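Local coordinates for functional macrophage inflammatory protein 1-alpha homolog (Human herpesvirus 8, PDB 1ZXT) that probably acts as a viral CC chemokine, a small secreted signalling protein that binds CCR-type chemokine receptors, at residues A[18-22]-A[23-27]. Residues are numbered along the deposited sequence; the frame is centred on the assembly and turned at random.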
loop_
_atom_site.group_PDB
_atom_site.type_symbol
_atom_site.label_atom_id
_atom_site.label_comp_id
_atom_site.label_asym_id
_atom_site.label_seq_id
_atom_site.Cartn_x
_atom_site.Cartn_y
_atom_site.Cartn_z
ATOM N N HIS A 18 2.712 12.172 3.801
ATOM C CA HIS A 18 2.347 12.403 5.182
ATOM C C HIS A 18 1.536 11.248 5.655
ATOM O O HIS A 18 0.570 10.869 4.999
ATOM C CB HIS A 18 1.538 13.688 5.329
ATOM C CG HIS A 18 2.123 14.836 4.592
ATOM N ND1 HIS A 18 1.892 15.038 3.247
ATOM C CD2 HIS A 18 2.991 15.796 4.987
ATOM C CE1 HIS A 18 2.561 16.109 2.857
ATOM N NE2 HIS A 18 3.213 16.602 3.903
ATOM N N PRO A 19 1.973 10.651 6.751
ATOM C CA PRO A 19 1.272 9.549 7.387
ATOM C C PRO A 19 -0.204 9.780 7.601
ATOM O O PRO A 19 -0.593 10.842 8.125
ATOM C CB PRO A 19 1.986 9.410 8.721
ATOM C CG PRO A 19 3.311 9.978 8.524
ATOM C CD PRO A 19 3.185 11.040 7.508
ATOM N N PRO A 20 -1.028 8.809 7.196
ATOM C CA PRO A 20 -2.460 8.824 7.527
ATOM C C PRO A 20 -2.718 8.518 8.992
ATOM O O PRO A 20 -1.841 7.916 9.647
ATOM C CB PRO A 20 -3.074 7.689 6.623
ATOM C CG PRO A 20 -1.939 6.802 6.305
ATOM C CD PRO A 20 -0.678 7.692 6.271
ATOM N N PRO A 21 -3.931 8.817 9.484
ATOM C CA PRO A 21 -4.333 8.384 10.784
ATOM C C PRO A 21 -4.465 6.854 10.893
ATOM O O PRO A 21 -5.244 6.229 10.178
ATOM C CB PRO A 21 -5.733 8.976 10.920
ATOM C CG PRO A 21 -6.091 9.652 9.683
ATOM C CD PRO A 21 -5.002 9.555 8.827
ATOM N N VAL A 22 -3.754 6.288 11.837
ATOM C CA VAL A 22 -3.738 4.871 12.045
ATOM C C VAL A 22 -5.175 4.361 12.263
ATOM O O VAL A 22 -5.495 3.278 11.835
ATOM C CB VAL A 22 -2.917 4.490 13.300
ATOM C CG1 VAL A 22 -2.710 2.980 13.323
ATOM C CG2 VAL A 22 -1.550 5.260 13.373
ATOM N N GLN A 23 -6.031 5.153 12.928
ATOM C CA GLN A 23 -7.357 4.666 13.293
ATOM C C GLN A 23 -8.183 4.303 12.056
ATOM O O GLN A 23 -9.109 3.556 12.163
ATOM C CB GLN A 23 -8.093 5.603 14.299
ATOM C CG GLN A 23 -8.762 6.849 13.720
ATOM C CD GLN A 23 -9.482 7.672 14.819
ATOM O OE1 GLN A 23 -8.826 8.351 15.613
ATOM N NE2 GLN A 23 -10.812 7.561 14.922
ATOM N N ILE A 24 -7.830 4.804 10.882
ATOM C CA ILE A 24 -8.677 4.548 9.723
ATOM C C ILE A 24 -8.150 3.365 8.926
ATOM O O ILE A 24 -8.773 2.924 7.966
ATOM C CB ILE A 24 -8.858 5.847 8.848
ATOM C CG1 ILE A 24 -7.642 6.201 8.007
ATOM C CG2 ILE A 24 -9.182 7.028 9.702
ATOM C CD1 ILE A 24 -7.956 7.115 6.917
ATOM N N LEU A 25 -6.929 2.914 9.257
ATOM C CA LEU A 25 -6.262 1.853 8.485
ATOM C C LEU A 25 -6.735 0.449 8.922
ATOM O O LEU A 25 -6.900 0.130 10.095
ATOM C CB LEU A 25 -4.744 2.008 8.653
ATOM C CG LEU A 25 -3.909 2.879 7.718
ATOM C CD1 LEU A 25 -4.627 3.820 6.800
ATOM C CD2 LEU A 25 -2.750 3.490 8.508
ATOM N N LYS A 26 -7.030 -0.347 7.898
ATOM C CA LYS A 26 -7.514 -1.721 7.965
ATOM C C LYS A 26 -6.436 -2.810 7.759
ATOM O O LYS A 26 -6.344 -3.734 8.591
ATOM C CB LYS A 26 -8.576 -1.921 6.849
ATOM C CG LYS A 26 -9.765 -2.870 7.120
ATOM C CD LYS A 26 -10.581 -3.027 5.808
ATOM C CE LYS A 26 -11.856 -3.792 6.002
ATOM N NZ LYS A 26 -11.689 -5.114 6.659
ATOM N N GLU A 27 -5.621 -2.674 6.725
ATOM C CA GLU A 27 -4.718 -3.711 6.270
ATOM C C GLU A 27 -3.812 -3.103 5.229
ATOM O O GLU A 27 -4.061 -1.972 4.806
ATOM C CB GLU A 27 -5.502 -4.845 5.653
ATOM C CG GLU A 27 -6.428 -4.448 4.518
ATOM C CD GLU A 27 -7.488 -5.527 4.180
ATOM O OE1 GLU A 27 -8.209 -5.872 5.041
ATOM O OE2 GLU A 27 -7.541 -5.972 3.008
HETATM O O HOH W 1 -6.012 0.822 12.467
#
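Two successive i to i+3 hydrogen bonds, I24 N to P21 O at 3.0 Å and L25 N to V22 O at 3.0 Å, wind the chain from P21 to L25 into a single 3-10 turn. Both N-H groups point well at their acceptors (166° and 156°), yet each donor sits above the plane of the carbonyl it meets. V22 O has a second partner: a water donates to it and to L25 O, bridging the first residue of the 3-10 turn to L25, the first residue of the strand. On one flank I24 packs back on the P21 ring, its CG2 4.1 Å from P21 CG. With chi1 at 75°, CG1 of I24 lies between its own backbone N and carbonyl carbon, which brings it to 3.2 Å from P21 O. This is the 3-10 turn of the chemokine fold, which follows the N-loop and leads into strand 25-30 of the three-stranded antiparallel sheet. L25 turns inward and crosses the P20 ring at about a right angle, with CD1 4.0 Å from P20 CG, while its other methyl, CD2, reaches V22 CA at 3.9 Å. Helix 57-64 packs against this side, W58 meeting P20 and L62 touching both V22 and L25. Further along, K26 and E27 both face L43 in a classic beta bulge, and a long salt bridge of 3.9 Å links K26 NZ to E27 OE1.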